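Local atomic coordinates of OmpT protein (Vibrio cholerae serotype O1, PDB entry 6EHE), a protein that probably forms a water-filled diffusion channel through the outer membrane, working as a porin that admits small solutes without strong selectivity. Residues A[45-50]-A[64-69]; A[78-83]-A[111-116]; A[220-225]-A[250-255]. All coordinates share one frame; numbering follows the deposited sequence.

Contact 1. Residues A[45-50]-A[64-69]; sequences ALQGKV and NHILGV. With C8E ((hydroxyethyloxy)tri(ethyloxy)octane), chain D.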
ATOM      1  N   ALA A  45      -2.074  27.461  -1.316  1.00 49.22           N
ATOM      2  CA  ALA A  45      -3.399  26.882  -1.450  1.00 44.39           C
ATOM      3  C   ALA A  45      -3.656  25.952  -0.273  1.00 41.75           C
ATOM      4  O   ALA A  45      -2.721  25.443   0.345  1.00 43.27           O
ATOM      5  CB  ALA A  45      -3.543  26.131  -2.769  1.00 44.84           C
ATOM      6  N   LEU A  46      -4.924  25.764   0.052  1.00 41.80           N
ATOM      7  CA  LEU A  46      -5.358  24.898   1.134  1.00 40.30           C
ATOM      8  C   LEU A  46      -6.200  23.779   0.555  1.00 41.26           C
ATOM      9  O   LEU A  46      -6.874  23.955  -0.458  1.00 47.52           O
ATOM     10  CB  LEU A  46      -6.182  25.654   2.174  1.00 36.49           C
ATOM     11  CG  LEU A  46      -5.436  26.783   2.861  1.00 43.01           C
ATOM     12  CD1 LEU A  46      -6.367  27.622   3.746  1.00 41.97           C
ATOM     13  CD2 LEU A  46      -4.303  26.205   3.665  1.00 44.15           C
ATOM     14  N   GLN A  47      -6.153  22.626   1.202  1.00 39.75           N
ATOM     15  CA  GLN A  47      -6.950  21.481   0.803  1.00 40.03           C
ATOM     16  C   GLN A  47      -7.612  20.896   2.030  1.00 37.47           C
ATOM     17  O   GLN A  47      -6.994  20.789   3.089  1.00 42.44           O
ATOM     18  CB  GLN A  47      -6.116  20.391   0.118  1.00 44.49           C
ATOM     19  CG  GLN A  47      -6.933  19.136  -0.243  1.00 42.74           C
ATOM     20  CD  GLN A  47      -6.052  18.000  -0.722  1.00 48.98           C
ATOM     21  OE1 GLN A  47      -4.862  17.953  -0.397  1.00 43.75           O
ATOM     22  NE2 GLN A  47      -6.627  17.078  -1.509  1.00 49.13           N
ATOM     23  N   GLY A  48      -8.873  20.549   1.882  1.00 40.56           N
ATOM     24  CA  GLY A  48      -9.554  19.718   2.844  1.00 37.12           C
ATOM     25  C   GLY A  48     -10.156  18.556   2.096  1.00 38.69           C
ATOM     26  O   GLY A  48     -10.962  18.747   1.182  1.00 37.38           O
ATOM     27  N   LYS A  49      -9.756  17.342   2.454  1.00 39.68           N
ATOM     28  CA  LYS A  49     -10.238  16.157   1.762  1.00 34.48           C
ATOM     29  C   LYS A  49     -10.730  15.174   2.798  1.00 35.45           C
ATOM     30  O   LYS A  49     -10.074  14.973   3.821  1.00 40.33           O
ATOM     31  CB  LYS A  49      -9.122  15.537   0.923  1.00 37.43           C
ATOM     32  CG  LYS A  49      -9.535  14.399   0.030  1.00 41.82           C
ATOM     33  CD  LYS A  49      -8.371  14.004  -0.876  1.00 40.65           C
ATOM     34  CE  LYS A  49      -8.733  12.797  -1.739  1.00 40.38           C
ATOM     35  NZ  LYS A  49      -7.707  12.546  -2.799  1.00 52.60           N
ATOM     36  N   VAL A  50     -11.891  14.581   2.566  1.00 34.27           N
ATOM     37  CA  VAL A  50     -12.366  13.521   3.443  1.00 34.09           C
ATOM     38  C   VAL A  50     -12.886  12.374   2.589  1.00 38.22           C
ATOM     39  O   VAL A  50     -13.559  12.592   1.576  1.00 44.40           O
ATOM     40  CB  VAL A  50     -13.426  14.029   4.447  1.00 40.92           C
ATOM     41  CG1 VAL A  50     -14.746  14.303   3.767  1.00 42.84           C
ATOM     42  CG2 VAL A  50     -13.608  13.019   5.567  1.00 41.42           C
ATOM     43  N   ASN A  64      -9.927   8.405   5.230  1.00 42.92           N
ATOM     44  CA  ASN A  64      -8.901   9.448   5.150  1.00 37.85           C
ATOM     45  C   ASN A  64      -9.508  10.796   5.537  1.00 38.89           C
ATOM     46  O   ASN A  64     -10.651  11.082   5.183  1.00 38.29           O
ATOM     47  CB  ASN A  64      -8.330   9.554   3.725  1.00 43.44           C
ATOM     48  CG  ASN A  64      -7.100   8.673   3.482  1.00 46.04           C
ATOM     49  OD1 ASN A  64      -6.092   9.149   2.964  1.00 44.55           O
ATOM     50  ND2 ASN A  64      -7.180   7.398   3.847  1.00 48.25           N
ATOM     51  N   HIS A  65      -8.746  11.628   6.245  1.00 36.87           N
ATOM     52  CA  HIS A  65      -9.128  13.032   6.379  1.00 37.51           C
ATOM     53  C   HIS A  65      -7.860  13.850   6.452  1.00 37.55           C
ATOM     54  O   HIS A  65      -6.983  13.572   7.278  1.00 38.42           O
ATOM     55  CB  HIS A  65     -10.029  13.318   7.593  1.00 35.62           C
ATOM     56  CG  HIS A  65      -9.411  12.989   8.916  1.00 38.65           C
ATOM     57  ND1 HIS A  65      -8.493  13.809   9.534  1.00 41.88           N
ATOM     58  CD2 HIS A  65      -9.603  11.936   9.756  1.00 37.11           C
ATOM     59  CE1 HIS A  65      -8.136  13.278  10.695  1.00 43.08           C
ATOM     60  NE2 HIS A  65      -8.799  12.143  10.854  1.00 44.21           N
ATOM     61  N   ILE A  66      -7.791  14.864   5.598  1.00 33.79           N
ATOM     62  CA  ILE A  66      -6.544  15.521   5.237  1.00 34.08           C
ATOM     63  C   ILE A  66      -6.742  17.022   5.210  1.00 37.79           C
ATOM     64  O   ILE A  66      -7.668  17.520   4.556  1.00 40.41           O
ATOM     65  CB  ILE A  66      -6.079  15.074   3.844  1.00 37.06           C
ATOM     66  CG1 ILE A  66      -5.830  13.556   3.818  1.00 38.05           C
ATOM     67  CG2 ILE A  66      -4.892  15.926   3.429  1.00 38.38           C
ATOM     68  CD1 ILE A  66      -5.660  12.952   2.434  1.00 31.23           C
ATOM     69  N   LEU A  67      -5.850  17.739   5.865  1.00 37.13           N
ATOM     70  CA  LEU A  67      -5.662  19.163   5.628  1.00 42.16           C
ATOM     71  C   LEU A  67      -4.328  19.353   4.909  1.00 42.92           C
ATOM     72  O   LEU A  67      -3.275  18.954   5.421  1.00 40.19           O
ATOM     73  CB  LEU A  67      -5.695  19.959   6.934  1.00 43.30           C
ATOM     74  CG  LEU A  67      -5.083  21.363   6.740  1.00 58.18           C
ATOM     75  CD1 LEU A  67      -5.998  22.328   5.957  1.00 49.56           C
ATOM     76  CD2 LEU A  67      -4.623  21.999   8.059  1.00 55.21           C
ATOM     77  N   GLY A  68      -4.377  19.931   3.716  1.00 40.72           N
ATOM     78  CA  GLY A  68      -3.197  20.121   2.891  1.00 38.81           C
ATOM     79  C   GLY A  68      -2.866  21.615   2.760  1.00 44.86           C
ATOM     80  O   GLY A  68      -3.762  22.443   2.651  1.00 51.22           O
ATOM     81  N   VAL A  69      -1.585  21.910   2.764  1.00 45.89           N
ATOM     82  CA  VAL A  69      -1.072  23.253   2.555  1.00 41.45           C
ATOM     83  C   VAL A  69      -0.102  23.146   1.387  1.00 40.51           C
ATOM     84  O   VAL A  69       0.929  22.486   1.510  1.00 39.14           O
ATOM     85  CB  VAL A  69      -0.366  23.781   3.808  1.00 42.98           C
ATOM     86  CG1 VAL A  69      -0.088  25.256   3.690  1.00 42.52           C
ATOM     87  CG2 VAL A  69      -1.192  23.466   5.056  1.00 39.66           C
TER
HETATM   88  C1  C8E D 403     -13.897  18.765   3.632  1.00 38.87           C
HETATM   89  C2  C8E D 403     -13.175  18.082   4.810  1.00 38.79           C
HETATM   90  C3  C8E D 403     -12.051  18.889   5.467  1.00 42.86           C
HETATM   91  C4  C8E D 403     -10.998  18.010   6.165  1.00 42.72           C
HETATM   92  C5  C8E D 403     -10.526  18.536   7.530  1.00 42.59           C
HETATM   93  C6  C8E D 403      -9.979  17.395   8.399  1.00 45.76           C
HETATM   94  C7  C8E D 403      -8.999  17.867   9.485  1.00 48.65           C
HETATM   95  C8  C8E D 403      -7.778  16.935   9.593  1.00 55.28           C
HETATM   96  O9  C8E D 403      -7.357  16.751  10.940  1.00 64.60           O

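Contact 2. Residues A[78-83]-A[111-116]; sequences FGKQWT and LHDSQV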
ATOM      1  N   PHE A  78      -1.645  16.951   6.545  1.00 31.32           N
ATOM      2  CA  PHE A  78      -1.817  16.545   7.929  1.00 32.19           C
ATOM      3  C   PHE A  78      -3.081  15.721   8.065  1.00 36.15           C
ATOM      4  O   PHE A  78      -4.088  16.011   7.411  1.00 36.42           O
ATOM      5  CB  PHE A  78      -1.927  17.757   8.844  1.00 33.12           C
ATOM      6  CG  PHE A  78      -0.805  18.718   8.680  1.00 39.39           C
ATOM      7  CD1 PHE A  78      -0.828  19.669   7.667  1.00 43.34           C
ATOM      8  CD2 PHE A  78       0.278  18.669   9.518  1.00 32.32           C
ATOM      9  CE1 PHE A  78       0.217  20.551   7.502  1.00 35.69           C
ATOM     10  CE2 PHE A  78       1.312  19.549   9.351  1.00 40.05           C
ATOM     11  CZ  PHE A  78       1.279  20.491   8.335  1.00 35.77           C
ATOM     12  N   GLY A  79      -3.028  14.697   8.928  1.00 33.62           N
ATOM     13  CA  GLY A  79      -4.245  14.003   9.288  1.00 31.74           C
ATOM     14  C   GLY A  79      -4.106  12.515   9.078  1.00 35.36           C
ATOM     15  O   GLY A  79      -2.998  11.970   9.053  1.00 34.02           O
ATOM     16  N   LYS A  80      -5.255  11.858   8.965  1.00 37.57           N
ATOM     17  CA  LYS A  80      -5.309  10.415   8.766  1.00 38.20           C
ATOM     18  C   LYS A  80      -5.132  10.129   7.282  1.00 38.99           C
ATOM     19  O   LYS A  80      -5.950  10.576   6.462  1.00 39.29           O
ATOM     20  CB  LYS A  80      -6.640   9.853   9.268  1.00 38.69           C
ATOM     21  CG  LYS A  80      -6.782   8.359   9.074  1.00 39.28           C
ATOM     22  CD  LYS A  80      -8.150   7.864   9.578  1.00 38.30           C
ATOM     23  CE  LYS A  80      -8.286   6.383   9.388  1.00 41.42           C
ATOM     24  NZ  LYS A  80      -9.489   5.834  10.050  1.00 49.74           N
ATOM     25  N   GLN A  81      -4.060   9.407   6.944  1.00 36.45           N
ATOM     26  CA  GLN A  81      -3.556   9.318   5.584  1.00 36.16           C
ATOM     27  C   GLN A  81      -2.890   7.972   5.361  1.00 37.44           C
ATOM     28  O   GLN A  81      -2.413   7.327   6.299  1.00 36.84           O
ATOM     29  CB  GLN A  81      -2.531  10.415   5.284  1.00 35.73           C
ATOM     30  CG  GLN A  81      -2.952  11.826   5.635  1.00 30.61           C
ATOM     31  CD  GLN A  81      -1.841  12.830   5.429  1.00 33.32           C
ATOM     32  OE1 GLN A  81      -1.519  13.193   4.301  1.00 37.76           O
ATOM     33  NE2 GLN A  81      -1.263  13.302   6.517  1.00 33.13           N
ATOM     34  N   TRP A  82      -2.856   7.554   4.096  1.00 35.06           N
ATOM     35  CA  TRP A  82      -1.961   6.472   3.719  1.00 34.72           C
ATOM     36  C   TRP A  82      -0.519   6.902   3.950  1.00 34.37           C
ATOM     37  O   TRP A  82      -0.189   8.090   3.904  1.00 32.41           O
ATOM     38  CB  TRP A  82      -2.156   6.090   2.260  1.00 39.04           C
ATOM     39  CG  TRP A  82      -3.570   5.808   1.920  1.00 41.72           C
ATOM     40  CD1 TRP A  82      -4.427   6.596   1.189  1.00 38.51           C
ATOM     41  CD2 TRP A  82      -4.313   4.653   2.307  1.00 41.51           C
ATOM     42  NE1 TRP A  82      -5.660   5.981   1.093  1.00 39.62           N
ATOM     43  CE2 TRP A  82      -5.611   4.789   1.771  1.00 44.24           C
ATOM     44  CE3 TRP A  82      -4.003   3.513   3.051  1.00 44.25           C
ATOM     45  CZ2 TRP A  82      -6.594   3.833   1.962  1.00 47.74           C
ATOM     46  CZ3 TRP A  82      -4.988   2.552   3.238  1.00 50.12           C
ATOM     47  CH2 TRP A  82      -6.271   2.728   2.702  1.00 51.06           C
ATOM     48  N   THR A  83       0.343   5.927   4.217  1.00 31.79           N
ATOM     49  CA  THR A  83       1.742   6.240   4.425  1.00 29.87           C
ATOM     50  C   THR A  83       2.393   6.679   3.115  1.00 31.05           C
ATOM     51  O   THR A  83       1.972   6.294   2.025  1.00 35.18           O
ATOM     52  CB  THR A  83       2.487   5.028   4.981  1.00 35.95           C
ATOM     53  OG1 THR A  83       2.437   3.972   4.017  1.00 30.55           O
ATOM     54  CG2 THR A  83       1.900   4.564   6.325  1.00 31.82           C
ATOM     55  N   LEU A 111      -1.416   2.758   6.846  1.00 39.10           N
ATOM     56  CA  LEU A 111      -2.243   3.840   7.367  1.00 34.31           C
ATOM     57  C   LEU A 111      -1.666   4.347   8.679  1.00 43.14           C
ATOM     58  O   LEU A 111      -1.205   3.551   9.498  1.00 49.20           O
ATOM     59  CB  LEU A 111      -3.676   3.358   7.597  1.00 36.17           C
ATOM     60  CG  LEU A 111      -4.751   4.441   7.614  1.00 47.47           C
ATOM     61  CD1 LEU A 111      -4.829   5.096   6.246  1.00 44.74           C
ATOM     62  CD2 LEU A 111      -6.093   3.866   7.983  1.00 43.15           C
ATOM     63  N   HIS A 112      -1.702   5.668   8.879  1.00 36.81           N
ATOM     64  CA  HIS A 112      -1.434   6.268  10.174  1.00 35.46           C
ATOM     65  C   HIS A 112      -2.388   7.432  10.373  1.00 42.10           C
ATOM     66  O   HIS A 112      -2.490   8.304   9.502  1.00 41.68           O
ATOM     67  CB  HIS A 112       0.013   6.741  10.289  1.00 37.61           C
ATOM     68  CG  HIS A 112       0.390   7.175  11.665  1.00 37.10           C
ATOM     69  ND1 HIS A 112      -0.184   8.264  12.287  1.00 39.73           N
ATOM     70  CD2 HIS A 112       1.275   6.656  12.552  1.00 38.58           C
ATOM     71  CE1 HIS A 112       0.336   8.401  13.495  1.00 43.58           C
ATOM     72  NE2 HIS A 112       1.228   7.440  13.679  1.00 36.69           N
ATOM     73  N   ASP A 113      -3.064   7.459  11.528  1.00 42.53           N
ATOM     74  CA  ASP A 113      -4.181   8.372  11.743  1.00 37.69           C
ATOM     75  C   ASP A 113      -3.756   9.810  11.954  1.00 36.41           C
ATOM     76  O   ASP A 113      -4.619  10.685  11.962  1.00 38.86           O
ATOM     77  CB  ASP A 113      -5.001   7.939  12.948  1.00 41.23           C
ATOM     78  CG  ASP A 113      -5.668   6.592  12.749  1.00 45.92           C
ATOM     79  OD1 ASP A 113      -5.870   6.181  11.591  1.00 42.84           O
ATOM     80  OD2 ASP A 113      -5.998   5.939  13.760  1.00 60.54           O
ATOM     81  N   SER A 114      -2.466  10.086  12.122  1.00 38.72           N
ATOM     82  CA  SER A 114      -2.069  11.454  12.434  1.00 41.88           C
ATOM     83  C   SER A 114      -0.626  11.665  11.952  1.00 40.77           C
ATOM     84  O   SER A 114       0.344  11.660  12.721  1.00 44.07           O
ATOM     85  CB  SER A 114      -2.226  11.735  13.928  1.00 45.04           C
ATOM     86  OG  SER A 114      -1.696  13.002  14.265  1.00 54.21           O
ATOM     87  N   GLN A 115      -0.471  11.834  10.643  1.00 33.52           N
ATOM     88  CA  GLN A 115       0.840  12.118  10.082  1.00 38.55           C
ATOM     89  C   GLN A 115       0.866  13.497   9.477  1.00 33.63           C
ATOM     90  O   GLN A 115      -0.160  14.045   9.062  1.00 32.94           O
ATOM     91  CB  GLN A 115       1.267  11.169   8.947  1.00 35.00           C
ATOM     92  CG  GLN A 115       0.737   9.806   8.961  1.00 36.73           C
ATOM     93  CD  GLN A 115       1.073   9.080   7.675  1.00 34.22           C
ATOM     94  OE1 GLN A 115       2.197   9.170   7.144  1.00 31.77           O
ATOM     95  NE2 GLN A 115       0.101   8.352   7.164  1.00 34.57           N
ATOM     96  N   VAL A 116       2.084  13.993   9.345  1.00 32.43           N
ATOM     97  CA  VAL A 116       2.391  15.064   8.412  1.00 39.49           C
ATOM     98  C   VAL A 116       3.241  14.450   7.301  1.00 35.46           C
ATOM     99  O   VAL A 116       4.254  13.786   7.564  1.00 36.80           O
ATOM    100  CB  VAL A 116       3.107  16.248   9.088  1.00 34.15           C
ATOM    101  CG1 VAL A 116       4.236  15.766   9.939  1.00 32.52           C
ATOM    102  CG2 VAL A 116       3.653  17.175   8.029  1.00 37.06           C
TER

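Contact 3. Residues A[220-225]-A[250-255]; sequences LVIDED and QEANTG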
ATOM      1  N   LEU A 220      13.606 -11.570  19.944  1.00 40.85           N
ATOM      2  CA  LEU A 220      13.320 -11.950  18.564  1.00 40.58           C
ATOM      3  C   LEU A 220      13.691 -10.846  17.580  1.00 38.93           C
ATOM      4  O   LEU A 220      13.483  -9.663  17.836  1.00 38.48           O
ATOM      5  CB  LEU A 220      11.846 -12.303  18.412  1.00 41.52           C
ATOM      6  CG  LEU A 220      11.372 -12.751  17.029  1.00 42.35           C
ATOM      7  CD1 LEU A 220      12.240 -13.847  16.460  1.00 38.73           C
ATOM      8  CD2 LEU A 220       9.931 -13.204  17.119  1.00 48.96           C
ATOM      9  N   VAL A 221      14.267 -11.244  16.456  1.00 39.21           N
ATOM     10  CA  VAL A 221      14.597 -10.340  15.363  1.00 40.70           C
ATOM     11  C   VAL A 221      14.388 -11.119  14.081  1.00 39.85           C
ATOM     12  O   VAL A 221      14.890 -12.238  13.952  1.00 42.10           O
ATOM     13  CB  VAL A 221      16.048  -9.807  15.418  1.00 39.99           C
ATOM     14  CG1 VAL A 221      16.304  -8.825  14.256  1.00 38.11           C
ATOM     15  CG2 VAL A 221      16.341  -9.107  16.756  1.00 43.20           C
ATOM     16  N   ILE A 222      13.639 -10.545  13.143  1.00 34.75           N
ATOM     17  CA  ILE A 222      13.329 -11.181  11.872  1.00 35.35           C
ATOM     18  C   ILE A 222      13.788 -10.267  10.748  1.00 35.77           C
ATOM     19  O   ILE A 222      13.400  -9.098  10.699  1.00 34.72           O
ATOM     20  CB  ILE A 222      11.833 -11.493  11.768  1.00 37.84           C
ATOM     21  CG1 ILE A 222      11.485 -12.527  12.822  1.00 38.00           C
ATOM     22  CG2 ILE A 222      11.443 -11.969  10.377  1.00 35.47           C
ATOM     23  CD1 ILE A 222      10.041 -12.815  12.894  1.00 41.53           C
ATOM     24  N   ASP A 223      14.649 -10.783   9.877  1.00 36.36           N
ATOM     25  CA  ASP A 223      15.073 -10.063   8.685  1.00 36.94           C
ATOM     26  C   ASP A 223      14.297 -10.604   7.496  1.00 37.77           C
ATOM     27  O   ASP A 223      14.019 -11.798   7.430  1.00 41.06           O
ATOM     28  CB  ASP A 223      16.575 -10.231   8.446  1.00 38.28           C
ATOM     29  CG  ASP A 223      17.401  -9.864   9.655  1.00 41.29           C
ATOM     30  OD1 ASP A 223      17.642  -8.662   9.871  1.00 44.34           O
ATOM     31  OD2 ASP A 223      17.787 -10.791  10.407  1.00 58.02           O
ATOM     32  N   GLU A 224      13.945  -9.728   6.564  1.00 36.90           N
ATOM     33  CA  GLU A 224      13.146 -10.088   5.398  1.00 39.78           C
ATOM     34  C   GLU A 224      13.814  -9.503   4.174  1.00 38.67           C
ATOM     35  O   GLU A 224      14.181  -8.324   4.171  1.00 42.48           O
ATOM     36  CB  GLU A 224      11.725  -9.536   5.476  1.00 35.87           C
ATOM     37  CG  GLU A 224      11.019  -9.701   6.797  1.00 37.55           C
ATOM     38  CD  GLU A 224       9.566  -9.262   6.705  1.00 41.94           C
ATOM     39  OE1 GLU A 224       9.316  -8.082   6.372  1.00 46.39           O
ATOM     40  OE2 GLU A 224       8.660 -10.102   6.914  1.00 48.40           O
ATOM     41  N   ASP A 225      13.957 -10.312   3.139  1.00 35.97           N
ATOM     42  CA  ASP A 225      14.439  -9.820   1.865  1.00 33.03           C
ATOM     43  C   ASP A 225      13.422 -10.223   0.828  1.00 34.91           C
ATOM     44  O   ASP A 225      12.988 -11.378   0.800  1.00 40.82           O
ATOM     45  CB  ASP A 225      15.818 -10.376   1.527  1.00 43.12           C
ATOM     46  CG  ASP A 225      16.875  -9.821   2.419  1.00 51.39           C
ATOM     47  OD1 ASP A 225      17.392  -8.723   2.095  1.00 58.31           O
ATOM     48  OD2 ASP A 225      17.144 -10.452   3.471  1.00 51.63           O
ATOM     49  N   GLN A 250      12.190 -14.722   5.094  1.00 37.42           N
ATOM     50  CA  GLN A 250      12.289 -14.228   6.451  1.00 39.97           C
ATOM     51  C   GLN A 250      13.224 -15.158   7.198  1.00 42.44           C
ATOM     52  O   GLN A 250      13.131 -16.384   7.066  1.00 50.10           O
ATOM     53  CB  GLN A 250      10.906 -14.176   7.113  1.00 40.18           C
ATOM     54  CG  GLN A 250       9.781 -13.837   6.100  1.00 45.28           C
ATOM     55  CD  GLN A 250       8.373 -13.914   6.674  1.00 46.65           C
ATOM     56  OE1 GLN A 250       7.858 -12.930   7.221  1.00 50.75           O
ATOM     57  NE2 GLN A 250       7.736 -15.079   6.542  1.00 51.22           N
ATOM     58  N   GLU A 251      14.145 -14.573   7.945  1.00 37.97           N
ATOM     59  CA  GLU A 251      15.129 -15.323   8.700  1.00 43.43           C
ATOM     60  C   GLU A 251      15.094 -14.772  10.106  1.00 40.70           C
ATOM     61  O   GLU A 251      15.334 -13.580  10.307  1.00 44.68           O
ATOM     62  CB  GLU A 251      16.516 -15.203   8.070  1.00 40.42           C
ATOM     63  CG  GLU A 251      16.552 -15.794   6.670  1.00 47.99           C
ATOM     64  CD  GLU A 251      17.974 -15.902   6.129  1.00 68.30           C
ATOM     65  OE1 GLU A 251      18.857 -15.204   6.680  1.00 64.79           O
ATOM     66  OE2 GLU A 251      18.206 -16.686   5.168  1.00 67.87           O
ATOM     67  N   ALA A 252      14.712 -15.616  11.054  1.00 46.33           N
ATOM     68  CA  ALA A 252      14.643 -15.237  12.452  1.00 41.94           C
ATOM     69  C   ALA A 252      15.992 -15.475  13.110  1.00 42.83           C
ATOM     70  O   ALA A 252      16.720 -16.401  12.755  1.00 44.46           O
ATOM     71  CB  ALA A 252      13.555 -16.037  13.156  1.00 44.68           C
ATOM     72  N   ASN A 253      16.333 -14.610  14.060  1.00 40.10           N
ATOM     73  CA  ASN A 253      17.610 -14.741  14.737  1.00 45.17           C
ATOM     74  C   ASN A 253      17.685 -16.020  15.554  1.00 52.30           C
ATOM     75  O   ASN A 253      18.782 -16.432  15.944  1.00 51.51           O
ATOM     76  CB  ASN A 253      17.859 -13.540  15.637  1.00 40.16           C
ATOM     77  CG  ASN A 253      16.894 -13.475  16.780  1.00 40.79           C
ATOM     78  OD1 ASN A 253      15.724 -13.836  16.639  1.00 39.42           O
ATOM     79  ND2 ASN A 253      17.371 -13.015  17.932  1.00 40.89           N
ATOM     80  N   THR A 254      16.541 -16.647  15.825  1.00 56.60           N
ATOM     81  CA  THR A 254      16.465 -17.958  16.456  1.00 51.91           C
ATOM     82  C   THR A 254      16.746 -19.103  15.493  1.00 56.15           C
ATOM     83  O   THR A 254      16.691 -20.259  15.918  1.00 64.38           O
ATOM     84  CB  THR A 254      15.080 -18.175  17.057  1.00 50.29           C
ATOM     85  OG1 THR A 254      14.218 -18.639  16.016  1.00 57.38           O
ATOM     86  CG2 THR A 254      14.513 -16.870  17.620  1.00 48.02           C
ATOM     87  N   GLY A 255      17.011 -18.833  14.211  1.00 57.80           N
ATOM     88  CA  GLY A 255      17.348 -19.865  13.251  1.00 48.31           C
ATOM     89  C   GLY A 255      16.210 -20.320  12.364  1.00 50.27           C
ATOM     90  O   GLY A 255      16.468 -20.927  11.317  1.00 55.23           O
TER

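Contact 1. Residues A[45-50]-A[64-69]
Gly48 and Ile66 meet beneath a detergent molecule, the octane tail of C8E, which runs across both strands on the Leu46, Val50 and Leu67 face, consistent with the lipid-facing outside of the barrel. With no side chain at Gly48, the tail settles onto the backbone, its C3 3.7 Å from Gly48 CA, and its C4 is 3.7 Å from Ile66 O. Farther along, C8 reaches the edge of the His65 imidazole, 3.2 Å from His65 ND1. Under the tail the antiparallel ladder is regular. Lys49 and Ile66 exchange two hydrogen bonds, Lys49 N to Ile66 O at 3.0 Å and Ile66 N to Lys49 O at 2.9 Å; Gln47 and Gly68 are joined by a second such pair. Leu67, with CG anti to the backbone N (chi1 163°), lays CD1 3.4 Å from Gln47 O. On the opposite face, with Lys49, Gln47 reaches out past Gly68 in an extended chain, and its amide is held at both ends, OE1 by Lys75 and NE2 by Asp35. Strands 44-53 and 61-71 form a hairpin in the barrel wall. Strand 24-39 hydrogen-bonds the other edge of 45-50, while Ile66 and Asn64 pack against Gln81 and Trp82 of strand 81-82.

Contact 2. Residues A[78-83]-A[111-116]
Leu111 lays its CD1 methyl over one face of the Trp82 indole, a CH-pi contact 4.0 Å from the centroid of the six-membered ring and 25° off its normal. Leu111 CG stands anti to the backbone N, which brings the same CD1 to 3.3 Å from Gln81 O and leaves CD2 to meet Lys80 CE at 3.6 Å. At the far end Phe78 and Val116 run side by side, with Val116 CG2 lying obliquely to the ring, 3.6 Å from Phe78 CE2. Between these apolar ends Gly79 exchanges two backbone hydrogen bonds with Gln115, and Gln81 does the same with His112, separated by a beta bulge in which Asp113 and Ser114 lie opposite the single Lys80. Both chains turn a corner here, at 79-80 and 113-114. Gly79 takes a positive phi of 127° there. Lys80, extended throughout, lies alongside Asp113, its CE 3.3 Å from Asp113 OD1; the salt bridge from Lys80 NZ to that OD1 is long, at 3.9 Å. Each charge has a firmer partner elsewhere, Val62 O for the lysine and Lys139 for the aspartate. Gln115 sends its amide to the opposite strand, where NE2 makes a weak hydrogen bond to Trp82 O at 3.3 Å. Gln81 NE2 bonds to Ser77 O. His112 ND1 accepts Ser114 N at 2.9 Å in the ring plane, and its NE2 bonds to Gln140 O. This is the mouth of the long 79-114 excursion, which probably corresponds to the constriction loop L3 of general porins. The chemistry implies that His112 is probably neutral with its proton on NE2, and that the backbone pairs and buried Gln81 and Gln115 amides probably contribute more than the long ion pair to holding the loop where it leaves the wall.

Contact 3. Residues A[220-225]-A[250-255]
Backbone hydrogen bonds come first: Asp223 N to Glu251 O at 2.9 Å and Glu251 N to Asp223 O at 2.8 Å tie one antiparallel pair, and Asn253 N to Val221 O, also 2.8 Å, adds a rung just beyond the end of strand 239-252. A side chain then stands in for the missing backbone acceptor. Asn253, its CG tucked between the backbone N and the carbonyl carbon (chi1 66°), turns back so that OD1 takes Val221 N at 3.0 Å, the donor sitting well above the amide's carbonyl plane; ND2 holds Pro219 O. Apolar contacts line one face, where Ala252 CB meets Ile222 CG1 at 4.1 Å and Leu220 CD1 at 4.2 Å. Next to them Glu224 runs alongside Gln250, its carboxylate engaged in a salt bridge with Arg103. On the other face the charges are alike: Asp223 OD2 lies 5.9 Å from Glu251 OE1, and Glu212 approaches Asp223 too, a grouping that would probably raise their affinity for protons. Strand 239-252 finishes in a type I turn from Ala252 to Gly255 leading into strand 257-272: the open end of the 221-236/239-252 hairpin and a tight inter-strand turn of the porin barrel, probably on the extracellular side.

In the fold
All three contacts join antiparallel strands and reach the 16-stranded barrel, but contact 2 also includes the small 81-82/111-112 sheet. Contacts 1 and 2 adjoin, centres about 11 Å apart: strand 61-71 pairs with 78-83 through probable backbone hydrogen bonds, Leu67 O to Phe78 N and His65 N to Lys80 O. Contact 3 lies on the opposite side of the chain's centre from contact 1, about 39 Å between centres. Contacts 1 and 3 are surface contacts of hairpins, one regular and covered by detergent, the other acidic and ending in a turn. Contact 2 is more buried, and there a bulge interrupts the ladder and side-chain amides add to it where the chain leaves the wall.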